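Local coordinates for protein L544 (Acanthamoeba polyphaga mimivirus, PDB 4AMQ) that is probably a metal-dependent nucleotidyl transferase, carried in the virion and possibly involved in DNA repair coupled to transcription, at residues K242-Y254 / L265-K277. Residues are numbered along the deposited sequence; the frame is centred on the assembly and turned at random.
Sequences KEYYFMLFPLRFY and LEYIIETKFGLYK
Arg252 reaches from helix 248-254 to two glutamates on helix 259-272, and its NH1 takes both. Arg252 NH1 gives a nearly straight bond (175°) to Glu270 OE2 at 2.9 Å. This bond lies in the guanidinium plane and uses the anti lone pair of the oxygen. The second bond, Arg252 NH1 to Glu266 OE1 at 2.8 Å, is more bent, and OE1 is met from above its carboxylate plane. The Arg252 chain runs straight out, then bends at chi3, which lays one guanidinium face over Ile269 CD1. Glu270 OE1 is held in turn by Lys277 NZ at 2.7 Å, so four charged residues form one network.

Tyr245 closes the other end. With CG anti to the backbone N (chi1 174°), its ring extends to Ile269, and Tyr245 OH donates to Ile269 O at 2.9 Å. This carbonyl belongs to the pi-type turn at 268-272. Tyr245 CE1 meets Phe273 CB at 3.4 Å, obliquely to the ring, while Lys277 crosses the hydroxyl end at about a right angle. Between these polar ends, Ile269 CG2 meets Phe249 CZ at 3.6 Å, and its CD1 lies over a face of that ring. Leu265 CD1 packs against the Arg252 backbone, and Leu248 touches Ile268 with CD1.

The two helix segments run roughly antiparallel (142°) within the helical domain. Helix 334-368 packs against Tyr245 and Phe246. Arg59 also bridges Glu266 and Glu270, tying the pair to the nucleotidyltransferase domain. Lys277, on helix 274-292, has its side chain about 8 Å from a bound manganese.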
# COMPACT_ATOMS: atom_id res chain seq x y z
N LYS A 242 -16.23 -8.67 10.43
CA LYS A 242 -16.22 -10.10 10.10
C LYS A 242 -15.40 -10.38 8.83
O LYS A 242 -15.74 -11.26 8.05
CB LYS A 242 -17.65 -10.63 9.96
CG LYS A 242 -18.41 -10.69 11.28
CD LYS A 242 -19.91 -10.50 11.07
CE LYS A 242 -20.55 -9.80 12.25
NZ LYS A 242 -21.15 -10.75 13.23
N GLU A 243 -14.32 -9.62 8.65
CA GLU A 243 -13.38 -9.88 7.56
C GLU A 243 -12.50 -11.06 7.96
O GLU A 243 -11.36 -10.89 8.39
CB GLU A 243 -12.51 -8.65 7.30
CG GLU A 243 -13.26 -7.42 6.81
CD GLU A 243 -13.83 -6.59 7.94
OE1 GLU A 243 -13.57 -6.92 9.12
OE2 GLU A 243 -14.53 -5.60 7.65
N TYR A 244 -13.04 -12.26 7.80
CA TYR A 244 -12.44 -13.47 8.37
C TYR A 244 -11.06 -13.82 7.81
O TYR A 244 -10.26 -14.46 8.49
CB TYR A 244 -13.39 -14.66 8.23
CG TYR A 244 -14.67 -14.48 9.03
CD1 TYR A 244 -14.62 -14.19 10.38
CD2 TYR A 244 -15.91 -14.58 8.42
CE1 TYR A 244 -15.78 -14.02 11.12
CE2 TYR A 244 -17.08 -14.41 9.15
CZ TYR A 244 -17.00 -14.13 10.50
OH TYR A 244 -18.16 -13.96 11.23
N TYR A 245 -10.78 -13.40 6.58
CA TYR A 245 -9.47 -13.64 6.00
C TYR A 245 -8.40 -12.78 6.67
O TYR A 245 -7.32 -13.25 7.01
CB TYR A 245 -9.48 -13.36 4.50
CG TYR A 245 -8.11 -13.46 3.87
CD1 TYR A 245 -7.45 -14.67 3.78
CD2 TYR A 245 -7.48 -12.33 3.36
CE1 TYR A 245 -6.21 -14.77 3.21
CE2 TYR A 245 -6.23 -12.41 2.78
CZ TYR A 245 -5.60 -13.64 2.71
OH TYR A 245 -4.35 -13.74 2.13
N PHE A 246 -8.72 -11.50 6.86
CA PHE A 246 -7.77 -10.57 7.46
C PHE A 246 -7.67 -10.76 8.98
O PHE A 246 -6.69 -10.34 9.60
CB PHE A 246 -8.13 -9.13 7.09
CG PHE A 246 -7.97 -8.84 5.62
CD1 PHE A 246 -6.72 -8.53 5.10
CD2 PHE A 246 -9.05 -8.89 4.77
CE1 PHE A 246 -6.56 -8.27 3.75
CE2 PHE A 246 -8.90 -8.63 3.42
CZ PHE A 246 -7.66 -8.32 2.91
N MET A 247 -8.67 -11.41 9.56
CA MET A 247 -8.65 -11.72 10.99
C MET A 247 -7.73 -12.90 11.28
O MET A 247 -7.43 -13.19 12.44
CB MET A 247 -10.06 -11.99 11.50
CG MET A 247 -10.98 -10.78 11.41
SD MET A 247 -12.74 -11.21 11.41
CE MET A 247 -12.94 -11.80 13.09
N LEU A 248 -7.27 -13.58 10.23
CA LEU A 248 -6.29 -14.64 10.38
C LEU A 248 -4.91 -14.06 10.68
O LEU A 248 -4.07 -14.73 11.29
CB LEU A 248 -6.20 -15.50 9.11
CG LEU A 248 -7.40 -16.38 8.74
CD1 LEU A 248 -7.16 -17.04 7.39
CD2 LEU A 248 -7.67 -17.42 9.81
N PHE A 249 -4.68 -12.82 10.25
CA PHE A 249 -3.39 -12.15 10.44
C PHE A 249 -3.06 -11.92 11.92
O PHE A 249 -1.93 -12.14 12.34
CB PHE A 249 -3.34 -10.83 9.66
CG PHE A 249 -3.23 -11.01 8.17
CD1 PHE A 249 -4.25 -11.60 7.45
CD2 PHE A 249 -2.10 -10.58 7.49
CE1 PHE A 249 -4.15 -11.77 6.07
CE2 PHE A 249 -2.00 -10.74 6.11
CZ PHE A 249 -3.02 -11.33 5.41
N PRO A 250 -4.04 -11.46 12.71
CA PRO A 250 -3.79 -11.41 14.16
C PRO A 250 -3.51 -12.80 14.73
O PRO A 250 -2.65 -12.95 15.59
CB PRO A 250 -5.10 -10.86 14.73
CG PRO A 250 -5.69 -10.07 13.60
CD PRO A 250 -5.32 -10.82 12.35
N LEU A 251 -4.22 -13.81 14.23
CA LEU A 251 -4.01 -15.17 14.70
C LEU A 251 -2.60 -15.66 14.37
O LEU A 251 -1.96 -16.32 15.19
CB LEU A 251 -5.05 -16.12 14.09
CG LEU A 251 -6.52 -15.85 14.42
CD1 LEU A 251 -7.39 -16.96 13.86
CD2 LEU A 251 -6.72 -15.70 15.92
N ARG A 252 -2.12 -15.33 13.18
CA ARG A 252 -0.78 -15.74 12.77
C ARG A 252 0.27 -15.11 13.69
O ARG A 252 1.26 -15.74 14.03
CB ARG A 252 -0.50 -15.38 11.31
CG ARG A 252 0.89 -15.79 10.83
CD ARG A 252 1.05 -15.61 9.33
NE ARG A 252 0.85 -14.23 8.91
CZ ARG A 252 0.94 -13.81 7.65
NH1 ARG A 252 1.23 -14.66 6.67
NH2 ARG A 252 0.73 -12.53 7.36
N PHE A 253 0.03 -13.87 14.09
CA PHE A 253 0.92 -13.21 15.04
C PHE A 253 0.87 -13.92 16.39
O PHE A 253 1.90 -14.16 17.01
CB PHE A 253 0.57 -11.73 15.19
CG PHE A 253 1.48 -10.99 16.14
CD1 PHE A 253 2.67 -10.45 15.70
CD2 PHE A 253 1.13 -10.86 17.48
CE1 PHE A 253 3.51 -9.77 16.58
CE2 PHE A 253 1.96 -10.18 18.36
CZ PHE A 253 3.15 -9.64 17.91
N TYR A 254 -0.34 -14.25 16.84
CA TYR A 254 -0.52 -14.91 18.12
C TYR A 254 0.24 -16.23 18.17
O TYR A 254 0.88 -16.55 19.17
CB TYR A 254 -2.00 -15.15 18.41
CG TYR A 254 -2.28 -15.77 19.76
CD1 TYR A 254 -2.27 -17.15 19.94
CD2 TYR A 254 -2.54 -14.97 20.87
CE1 TYR A 254 -2.52 -17.71 21.18
CE2 TYR A 254 -2.80 -15.53 22.11
CZ TYR A 254 -2.78 -16.90 22.26
OH TYR A 254 -3.03 -17.45 23.50
N LEU A 265 -1.09 -21.68 9.25
CA LEU A 265 -1.63 -20.35 9.00
C LEU A 265 -0.92 -19.68 7.82
O LEU A 265 -1.56 -19.01 7.01
CB LEU A 265 -1.55 -19.48 10.26
CG LEU A 265 -2.70 -19.70 11.25
CD1 LEU A 265 -2.50 -18.88 12.51
CD2 LEU A 265 -4.03 -19.37 10.60
N GLU A 266 0.39 -19.87 7.73
CA GLU A 266 1.16 -19.31 6.63
C GLU A 266 0.69 -19.91 5.31
O GLU A 266 0.53 -19.21 4.31
CB GLU A 266 2.65 -19.57 6.82
CG GLU A 266 3.55 -18.90 5.78
CD GLU A 266 3.71 -17.41 6.00
OE1 GLU A 266 2.99 -16.84 6.84
OE2 GLU A 266 4.58 -16.80 5.34
N TYR A 267 0.46 -21.22 5.31
CA TYR A 267 -0.03 -21.90 4.12
C TYR A 267 -1.39 -21.35 3.70
O TYR A 267 -1.62 -21.05 2.53
CB TYR A 267 -0.12 -23.41 4.35
CG TYR A 267 -0.78 -24.14 3.20
CD1 TYR A 267 -0.03 -24.61 2.13
CD2 TYR A 267 -2.15 -24.34 3.17
CE1 TYR A 267 -0.62 -25.27 1.08
CE2 TYR A 267 -2.76 -24.99 2.12
CZ TYR A 267 -1.99 -25.46 1.08
OH TYR A 267 -2.60 -26.11 0.03
N ILE A 268 -2.30 -21.24 4.66
CA ILE A 268 -3.65 -20.77 4.40
C ILE A 268 -3.67 -19.35 3.85
O ILE A 268 -4.31 -19.08 2.83
CB ILE A 268 -4.51 -20.82 5.68
CG1 ILE A 268 -4.60 -22.26 6.19
CG2 ILE A 268 -5.89 -20.25 5.42
CD1 ILE A 268 -5.27 -22.38 7.54
N ILE A 269 -2.96 -18.45 4.53
CA ILE A 269 -2.93 -17.05 4.15
C ILE A 269 -2.19 -16.82 2.84
O ILE A 269 -2.69 -16.12 1.95
CB ILE A 269 -2.28 -16.20 5.27
CG1 ILE A 269 -3.10 -16.29 6.56
CG2 ILE A 269 -2.13 -14.75 4.83
CD1 ILE A 269 -2.46 -15.62 7.76
N GLU A 270 -1.02 -17.43 2.70
CA GLU A 270 -0.11 -17.11 1.60
C GLU A 270 -0.20 -18.03 0.38
O GLU A 270 0.18 -17.63 -0.73
CB GLU A 270 1.34 -17.06 2.12
CG GLU A 270 1.55 -16.12 3.30
CD GLU A 270 1.27 -14.67 2.95
OE1 GLU A 270 1.02 -14.38 1.77
OE2 GLU A 270 1.30 -13.82 3.87
N THR A 271 -0.68 -19.25 0.56
CA THR A 271 -0.77 -20.18 -0.56
C THR A 271 -2.21 -20.44 -0.98
O THR A 271 -2.60 -20.17 -2.12
CB THR A 271 -0.04 -21.51 -0.28
OG1 THR A 271 1.36 -21.27 -0.12
CG2 THR A 271 -0.24 -22.48 -1.44
N LYS A 272 -3.01 -20.95 -0.06
CA LYS A 272 -4.40 -21.26 -0.36
C LYS A 272 -5.17 -20.02 -0.82
O LYS A 272 -5.93 -20.07 -1.79
CB LYS A 272 -5.10 -21.89 0.84
CG LYS A 272 -6.53 -22.30 0.56
CD LYS A 272 -7.11 -23.09 1.73
CE LYS A 272 -8.58 -23.36 1.50
NZ LYS A 272 -8.82 -24.13 0.25
N PHE A 273 -4.97 -18.90 -0.12
CA PHE A 273 -5.68 -17.66 -0.44
C PHE A 273 -4.74 -16.57 -0.93
O PHE A 273 -5.12 -15.41 -1.04
CB PHE A 273 -6.48 -17.17 0.77
CG PHE A 273 -7.52 -18.15 1.24
CD1 PHE A 273 -8.60 -18.48 0.44
CD2 PHE A 273 -7.42 -18.73 2.50
CE1 PHE A 273 -9.55 -19.37 0.87
CE2 PHE A 273 -8.38 -19.63 2.93
CZ PHE A 273 -9.45 -19.95 2.12
N GLY A 274 -3.50 -16.96 -1.24
CA GLY A 274 -2.49 -16.02 -1.68
C GLY A 274 -2.90 -15.14 -2.86
O GLY A 274 -2.60 -13.95 -2.87
N LEU A 275 -3.59 -15.73 -3.83
CA LEU A 275 -3.96 -15.00 -5.05
C LEU A 275 -5.06 -13.97 -4.79
O LEU A 275 -5.10 -12.92 -5.43
CB LEU A 275 -4.35 -15.96 -6.17
CG LEU A 275 -4.67 -15.32 -7.53
CD1 LEU A 275 -3.57 -14.36 -7.96
CD2 LEU A 275 -4.92 -16.38 -8.60
N TYR A 276 -5.96 -14.28 -3.86
CA TYR A 276 -6.99 -13.33 -3.45
C TYR A 276 -6.35 -12.05 -2.91
O TYR A 276 -6.79 -10.95 -3.23
CB TYR A 276 -7.89 -13.94 -2.38
CG TYR A 276 -8.74 -15.10 -2.85
CD1 TYR A 276 -8.20 -16.37 -2.95
CD2 TYR A 276 -10.08 -14.93 -3.17
CE1 TYR A 276 -8.96 -17.44 -3.37
CE2 TYR A 276 -10.85 -16.00 -3.59
CZ TYR A 276 -10.29 -17.25 -3.69
OH TYR A 276 -11.04 -18.32 -4.10
N LYS A 277 -5.33 -12.21 -2.08
CA LYS A 277 -4.65 -11.06 -1.48
C LYS A 277 -3.86 -10.28 -2.52
O LYS A 277 -3.83 -9.06 -2.51
CB LYS A 277 -3.74 -11.51 -0.32
CG LYS A 277 -2.78 -10.44 0.18
CD LYS A 277 -2.32 -10.73 1.61
CE LYS A 277 -1.63 -12.08 1.75
NZ LYS A 277 -0.30 -12.10 1.07